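Local coordinates for aminopeptidase-like protein (Chaetomium thermophilum, PDB 5JM6) that probably acts as a zinc-dependent aminopeptidase of the M18 family, forms a dodecamer, and belongs to the Cvt pathway of selective autophagy, at residues Ser385-Pro398 against Val472-Met484. Numbering follows the deposited sequence.
Sequences SFLVSSDVTHAAHP and VKAADVGIPQLSM. With ZN (zinc ion), chain H.
Lys473 O accepts Leu387 N at 2.7 Å and also meets the CA-H of Phe386, whose ring has the same oxygen above one face, offset toward the rim. This opens a parallel pairing of two neighbouring strands in the central mixed sheet of the M18 zinc-peptidase fold. The ladder continues through Leu387 O, Ala475 O and Ser389 O, the last receiving Val477 N at 3.1 Å. On the sheet face bearing Phe386, Val388 and Val477, the CG1 methyl of Val388 lies 3.6 Å from Val477 CB, covered by helix 495-514; helix 430-443 covers Phe386 and Ala475.

Beyond Ser390 the ladder is interrupted: Asp391 N makes a weak bond to Val477 O, and the Asp391 carboxylate chelates zinc through OD1 (2.0 Å) and OD2 (2.1 Å). CG lies anti to the backbone N (chi1 -157°), and the carboxylate shares the zinc with His133 and Asp306. OD1 also receives Val392 N from above the carboxylate plane, tying the loop to the metal ligand.

Pairing resumes where Thr393 N reaches Ile479 O and Ala395 N reaches Gln481 O (2.8 Å). In the latter bond the N-H...O angle is 170°, with the donor above the carbonyl plane. Near the subunit interface, where His394 meets His210 and Phe211 of a neighbouring subunit, Met484 turns its chain end at chi3 (-59°). That bend sets CE 3.6 Å from Val392 CG2, while SD approaches His394 CE1 obliquely at 3.5 Å.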
ATOM      1  N   SER A 385     -42.896  33.452  24.824  1.00 29.34           N
ATOM      2  CA  SER A 385     -43.096  32.661  23.620  1.00 32.50           C
ATOM      3  C   SER A 385     -42.451  31.282  23.693  1.00 38.35           C
ATOM      4  O   SER A 385     -41.732  30.959  24.639  1.00 36.89           O
ATOM      5  CB  SER A 385     -42.548  33.418  22.408  1.00 35.23           C
ATOM      6  OG  SER A 385     -43.260  34.627  22.206  1.00 33.58           O
ATOM      7  N   PHE A 386     -42.730  30.472  22.676  1.00 42.07           N
ATOM      8  CA  PHE A 386     -42.082  29.184  22.497  1.00 40.15           C
ATOM      9  C   PHE A 386     -42.039  28.865  21.007  1.00 38.31           C
ATOM     10  O   PHE A 386     -43.026  29.067  20.299  1.00 34.10           O
ATOM     11  CB  PHE A 386     -42.821  28.094  23.273  1.00 38.17           C
ATOM     12  CG  PHE A 386     -42.068  26.800  23.366  1.00 37.24           C
ATOM     13  CD1 PHE A 386     -42.121  25.876  22.336  1.00 38.75           C
ATOM     14  CD2 PHE A 386     -41.312  26.503  24.486  1.00 36.64           C
ATOM     15  CE1 PHE A 386     -41.433  24.685  22.418  1.00 38.59           C
ATOM     16  CE2 PHE A 386     -40.620  25.311  24.575  1.00 43.34           C
ATOM     17  CZ  PHE A 386     -40.682  24.400  23.538  1.00 40.37           C
ATOM     18  N   LEU A 387     -40.914  28.335  20.544  1.00 35.45           N
ATOM     19  CA  LEU A 387     -40.742  28.030  19.129  1.00 34.44           C
ATOM     20  C   LEU A 387     -40.511  26.547  18.904  1.00 38.43           C
ATOM     21  O   LEU A 387     -39.511  25.992  19.355  1.00 36.58           O
ATOM     22  CB  LEU A 387     -39.568  28.813  18.537  1.00 35.41           C
ATOM     23  CG  LEU A 387     -39.175  28.335  17.133  1.00 41.94           C
ATOM     24  CD1 LEU A 387     -40.118  28.896  16.075  1.00 30.02           C
ATOM     25  CD2 LEU A 387     -37.717  28.642  16.800  1.00 39.44           C
ATOM     26  N   VAL A 388     -41.432  25.904  18.198  1.00 39.30           N
ATOM     27  CA  VAL A 388     -41.202  24.534  17.779  1.00 39.80           C
ATOM     28  C   VAL A 388     -40.616  24.558  16.374  1.00 43.07           C
ATOM     29  O   VAL A 388     -41.302  24.883  15.405  1.00 39.74           O
ATOM     30  CB  VAL A 388     -42.494  23.694  17.813  1.00 32.87           C
ATOM     31  CG1 VAL A 388     -42.250  22.318  17.221  1.00 40.22           C
ATOM     32  CG2 VAL A 388     -43.012  23.579  19.240  1.00 33.03           C
ATOM     33  N   SER A 389     -39.335  24.215  16.279  1.00 47.18           N
ATOM     34  CA  SER A 389     -38.638  24.151  15.002  1.00 44.09           C
ATOM     35  C   SER A 389     -38.712  22.723  14.498  1.00 46.66           C
ATOM     36  O   SER A 389     -38.110  21.822  15.081  1.00 50.11           O
ATOM     37  CB  SER A 389     -37.184  24.604  15.151  1.00 47.81           C
ATOM     38  OG  SER A 389     -36.423  24.283  14.001  1.00 58.76           O
ATOM     39  N   SER A 390     -39.452  22.509  13.417  1.00 40.89           N
ATOM     40  CA  SER A 390     -39.777  21.149  13.022  1.00 49.64           C
ATOM     41  C   SER A 390     -39.176  20.735  11.682  1.00 49.14           C
ATOM     42  O   SER A 390     -39.557  21.243  10.628  1.00 45.84           O
ATOM     43  CB  SER A 390     -41.297  20.962  12.997  1.00 48.19           C
ATOM     44  OG  SER A 390     -41.901  21.678  11.937  1.00 42.19           O
ATOM     45  N   ASP A 391     -38.223  19.808  11.752  1.00 50.93           N
ATOM     46  CA  ASP A 391     -37.682  19.129  10.579  1.00 50.49           C
ATOM     47  C   ASP A 391     -37.894  17.633  10.766  1.00 55.32           C
ATOM     48  O   ASP A 391     -38.010  17.162  11.893  1.00 58.13           O
ATOM     49  CB  ASP A 391     -36.194  19.443  10.386  1.00 45.18           C
ATOM     50  CG  ASP A 391     -35.739  19.250   8.949  1.00 60.69           C
ATOM     51  OD1 ASP A 391     -36.550  18.771   8.131  1.00 67.29           O
ATOM     52  OD2 ASP A 391     -34.573  19.575   8.635  1.00 70.51           O
ATOM     53  N   VAL A 392     -37.936  16.883   9.670  1.00 52.01           N
ATOM     54  CA  VAL A 392     -38.138  15.441   9.757  1.00 57.00           C
ATOM     55  C   VAL A 392     -36.980  14.757  10.491  1.00 56.31           C
ATOM     56  O   VAL A 392     -35.866  15.283  10.545  1.00 60.47           O
ATOM     57  CB  VAL A 392     -38.307  14.821   8.359  1.00 55.02           C
ATOM     58  CG1 VAL A 392     -39.724  15.041   7.849  1.00 52.48           C
ATOM     59  CG2 VAL A 392     -37.293  15.412   7.393  1.00 55.06           C
ATOM     60  N   THR A 393     -37.263  13.591  11.066  1.00 45.75           N
ATOM     61  CA  THR A 393     -36.277  12.821  11.824  1.00 45.40           C
ATOM     62  C   THR A 393     -36.186  11.397  11.288  1.00 45.42           C
ATOM     63  O   THR A 393     -37.051  10.954  10.532  1.00 45.23           O
ATOM     64  CB  THR A 393     -36.619  12.766  13.325  1.00 45.36           C
ATOM     65  OG1 THR A 393     -37.973  12.330  13.493  1.00 44.86           O
ATOM     66  CG2 THR A 393     -36.444  14.133  13.969  1.00 50.30           C
ATOM     67  N   HIS A 394     -35.139  10.682  11.681  1.00 42.23           N
ATOM     68  CA  HIS A 394     -34.904   9.343  11.157  1.00 42.97           C
ATOM     69  C   HIS A 394     -35.670   8.286  11.944  1.00 40.45           C
ATOM     70  O   HIS A 394     -35.460   8.112  13.144  1.00 36.58           O
ATOM     71  CB  HIS A 394     -33.406   9.024  11.168  1.00 39.69           C
ATOM     72  CG  HIS A 394     -32.568  10.049  10.470  1.00 41.49           C
ATOM     73  ND1 HIS A 394     -32.659  10.288   9.115  1.00 49.82           N
ATOM     74  CD2 HIS A 394     -31.625  10.901  10.939  1.00 39.44           C
ATOM     75  CE1 HIS A 394     -31.809  11.242   8.780  1.00 49.81           C
ATOM     76  NE2 HIS A 394     -31.169  11.630   9.868  1.00 49.63           N
ATOM     77  N   ALA A 395     -36.566   7.584  11.257  1.00 33.70           N
ATOM     78  CA  ALA A 395     -37.252   6.443  11.841  1.00 35.69           C
ATOM     79  C   ALA A 395     -36.263   5.298  12.007  1.00 36.87           C
ATOM     80  O   ALA A 395     -35.208   5.291  11.370  1.00 40.47           O
ATOM     81  CB  ALA A 395     -38.428   6.016  10.976  1.00 33.50           C
ATOM     82  N   ALA A 396     -36.593   4.346  12.872  1.00 35.09           N
ATOM     83  CA  ALA A 396     -35.764   3.159  13.035  1.00 37.91           C
ATOM     84  C   ALA A 396     -35.604   2.465  11.689  1.00 37.86           C
ATOM     85  O   ALA A 396     -36.591   2.171  11.022  1.00 37.62           O
ATOM     86  CB  ALA A 396     -36.376   2.213  14.057  1.00 34.48           C
ATOM     87  N   HIS A 397     -34.366   2.224  11.273  1.00 35.35           N
ATOM     88  CA  HIS A 397     -34.145   1.511  10.022  1.00 36.80           C
ATOM     89  C   HIS A 397     -33.917   0.039  10.314  1.00 38.02           C
ATOM     90  O   HIS A 397     -32.957  -0.318  10.994  1.00 36.07           O
ATOM     91  CB  HIS A 397     -32.960   2.083   9.245  1.00 39.53           C
ATOM     92  CG  HIS A 397     -32.968   1.712   7.795  1.00 40.29           C
ATOM     93  ND1 HIS A 397     -32.860   0.409   7.359  1.00 37.03           N
ATOM     94  CD2 HIS A 397     -33.094   2.471   6.680  1.00 37.20           C
ATOM     95  CE1 HIS A 397     -32.913   0.381   6.040  1.00 39.51           C
ATOM     96  NE2 HIS A 397     -33.051   1.619   5.603  1.00 35.41           N
ATOM     97  N   PRO A 398     -34.794  -0.825   9.786  1.00 42.61           N
ATOM     98  CA  PRO A 398     -34.738  -2.237  10.170  1.00 39.08           C
ATOM     99  C   PRO A 398     -33.502  -2.950   9.638  1.00 37.94           C
ATOM    100  O   PRO A 398     -33.137  -3.994  10.170  1.00 44.20           O
ATOM    101  CB  PRO A 398     -36.015  -2.828   9.551  1.00 42.84           C
ATOM    102  CG  PRO A 398     -36.668  -1.711   8.764  1.00 36.34           C
ATOM    103  CD  PRO A 398     -35.681  -0.604   8.634  1.00 38.45           C
ATOM    104  N   VAL A 472     -35.945  32.996  22.037  1.00 37.76           N
ATOM    105  CA  VAL A 472     -37.196  32.342  22.390  1.00 34.81           C
ATOM    106  C   VAL A 472     -36.930  30.914  22.838  1.00 45.49           C
ATOM    107  O   VAL A 472     -36.060  30.230  22.302  1.00 39.66           O
ATOM    108  CB  VAL A 472     -38.184  32.350  21.198  1.00 38.59           C
ATOM    109  CG1 VAL A 472     -39.426  31.521  21.493  1.00 40.10           C
ATOM    110  CG2 VAL A 472     -38.573  33.775  20.850  1.00 45.70           C
ATOM    111  N   LYS A 473     -37.670  30.481  23.846  1.00 43.90           N
ATOM    112  CA  LYS A 473     -37.600  29.119  24.323  1.00 40.45           C
ATOM    113  C   LYS A 473     -38.014  28.195  23.170  1.00 43.04           C
ATOM    114  O   LYS A 473     -38.942  28.511  22.426  1.00 46.03           O
ATOM    115  CB  LYS A 473     -38.492  29.006  25.554  1.00 41.65           C
ATOM    116  CG  LYS A 473     -37.979  28.160  26.663  1.00 45.46           C
ATOM    117  CD  LYS A 473     -36.590  27.671  26.414  1.00 60.13           C
ATOM    118  CE  LYS A 473     -36.417  26.326  27.084  1.00 68.36           C
ATOM    119  NZ  LYS A 473     -36.304  26.434  28.553  1.00 60.09           N
ATOM    120  N   ALA A 474     -37.306  27.085  22.982  1.00 40.17           N
ATOM    121  CA  ALA A 474     -37.457  26.325  21.744  1.00 40.32           C
ATOM    122  C   ALA A 474     -37.146  24.836  21.875  1.00 45.44           C
ATOM    123  O   ALA A 474     -36.477  24.404  22.814  1.00 47.74           O
ATOM    124  CB  ALA A 474     -36.577  26.940  20.658  1.00 36.67           C
ATOM    125  N   ALA A 475     -37.636  24.061  20.912  1.00 45.07           N
ATOM    126  CA  ALA A 475     -37.342  22.636  20.826  1.00 40.07           C
ATOM    127  C   ALA A 475     -37.278  22.201  19.370  1.00 43.32           C
ATOM    128  O   ALA A 475     -37.931  22.797  18.511  1.00 44.27           O
ATOM    129  CB  ALA A 475     -38.385  21.827  21.571  1.00 35.71           C
ATOM    130  N   ASP A 476     -36.486  21.171  19.088  1.00 46.15           N
ATOM    131  CA  ASP A 476     -36.528  20.554  17.770  1.00 46.66           C
ATOM    132  C   ASP A 476     -37.399  19.318  17.780  1.00 45.35           C
ATOM    133  O   ASP A 476     -37.240  18.416  18.602  1.00 42.07           O
ATOM    134  CB  ASP A 476     -35.140  20.194  17.246  1.00 45.01           C
ATOM    135  CG  ASP A 476     -34.457  21.364  16.583  1.00 57.30           C
ATOM    136  OD1 ASP A 476     -34.162  22.357  17.268  1.00 63.95           O
ATOM    137  OD2 ASP A 476     -34.305  21.327  15.345  1.00 63.55           O
ATOM    138  N   VAL A 477     -38.307  19.288  16.820  1.00 43.51           N
ATOM    139  CA  VAL A 477     -39.391  18.336  16.798  1.00 41.82           C
ATOM    140  C   VAL A 477     -39.486  17.759  15.395  1.00 45.85           C
ATOM    141  O   VAL A 477     -39.307  18.479  14.418  1.00 47.97           O
ATOM    142  CB  VAL A 477     -40.698  19.031  17.229  1.00 39.34           C
ATOM    143  CG1 VAL A 477     -41.900  18.286  16.774  1.00 40.38           C
ATOM    144  CG2 VAL A 477     -40.722  19.219  18.738  1.00 42.60           C
ATOM    145  N   GLY A 478     -39.734  16.462  15.278  1.00 38.88           N
ATOM    146  CA  GLY A 478     -39.856  15.898  13.953  1.00 44.82           C
ATOM    147  C   GLY A 478     -40.721  14.672  13.817  1.00 42.62           C
ATOM    148  O   GLY A 478     -40.864  13.869  14.738  1.00 42.74           O
ATOM    149  N   ILE A 479     -41.279  14.529  12.623  1.00 39.96           N
ATOM    150  CA  ILE A 479     -42.053  13.360  12.257  1.00 41.90           C
ATOM    151  C   ILE A 479     -41.078  12.355  11.664  1.00 42.13           C
ATOM    152  O   ILE A 479     -40.285  12.705  10.790  1.00 43.52           O
ATOM    153  CB  ILE A 479     -43.172  13.717  11.259  1.00 39.21           C
ATOM    154  CG1 ILE A 479     -44.052  14.831  11.836  1.00 40.10           C
ATOM    155  CG2 ILE A 479     -44.004  12.493  10.912  1.00 36.67           C
ATOM    156  CD1 ILE A 479     -45.169  15.274  10.919  1.00 38.51           C
ATOM    157  N   PRO A 480     -41.106  11.110  12.159  1.00 34.53           N
ATOM    158  CA  PRO A 480     -40.110  10.122  11.739  1.00 36.28           C
ATOM    159  C   PRO A 480     -40.248   9.727  10.275  1.00 35.83           C
ATOM    160  O   PRO A 480     -41.351   9.712   9.727  1.00 38.88           O
ATOM    161  CB  PRO A 480     -40.391   8.930  12.656  1.00 38.62           C
ATOM    162  CG  PRO A 480     -41.817   9.080  13.035  1.00 39.66           C
ATOM    163  CD  PRO A 480     -42.055  10.555  13.139  1.00 35.37           C
ATOM    164  N   GLN A 481     -39.116   9.420   9.652  1.00 37.59           N
ATOM    165  CA  GLN A 481     -39.072   9.108   8.233  1.00 37.52           C
ATOM    166  C   GLN A 481     -37.901   8.187   7.898  1.00 40.83           C
ATOM    167  O   GLN A 481     -36.851   8.243   8.540  1.00 42.05           O
ATOM    168  CB  GLN A 481     -38.981  10.402   7.421  1.00 39.69           C
ATOM    169  CG  GLN A 481     -38.227  10.282   6.112  1.00 40.00           C
ATOM    170  CD  GLN A 481     -37.975  11.621   5.470  1.00 48.03           C
ATOM    171  OE1 GLN A 481     -38.248  12.662   6.061  1.00 51.31           O
ATOM    172  NE2 GLN A 481     -37.454  11.605   4.251  1.00 46.51           N
ATOM    173  N   LEU A 482     -38.092   7.347   6.886  1.00 39.51           N
ATOM    174  CA  LEU A 482     -37.022   6.528   6.337  1.00 36.84           C
ATOM    175  C   LEU A 482     -36.538   7.102   5.011  1.00 36.52           C
ATOM    176  O   LEU A 482     -37.294   7.772   4.305  1.00 37.98           O
ATOM    177  CB  LEU A 482     -37.482   5.083   6.144  1.00 34.90           C
ATOM    178  CG  LEU A 482     -37.436   4.220   7.403  1.00 37.06           C
ATOM    179  CD1 LEU A 482     -37.643   2.751   7.068  1.00 35.32           C
ATOM    180  CD2 LEU A 482     -36.115   4.431   8.123  1.00 37.84           C
ATOM    181  N   SER A 483     -35.263   6.871   4.707  1.00 38.14           N
ATOM    182  CA  SER A 483     -34.667   7.254   3.429  1.00 37.30           C
ATOM    183  C   SER A 483     -34.741   8.757   3.184  1.00 37.82           C
ATOM    184  O   SER A 483     -35.119   9.203   2.101  1.00 39.25           O
ATOM    185  CB  SER A 483     -35.339   6.501   2.278  1.00 38.35           C
ATOM    186  OG  SER A 483     -35.255   5.100   2.472  1.00 46.42           O
ATOM    187  N   MET A 484     -34.376   9.529   4.201  1.00 37.56           N
ATOM    188  CA  MET A 484     -34.328  10.980   4.091  1.00 40.63           C
ATOM    189  C   MET A 484     -33.348  11.405   3.002  1.00 41.56           C
ATOM    190  O   MET A 484     -32.269  10.824   2.879  1.00 44.67           O
ATOM    191  CB  MET A 484     -33.943  11.598   5.436  1.00 47.40           C
ATOM    192  CG  MET A 484     -33.965  13.112   5.465  1.00 52.17           C
ATOM    193  SD  MET A 484     -33.507  13.759   7.085  1.00 55.76           S
ATOM    194  CE  MET A 484     -34.756  13.002   8.123  1.00 48.65           C
TER
HETATM  195 ZN    ZN H 602     -35.177  19.142   6.673  1.00 71.99          ZN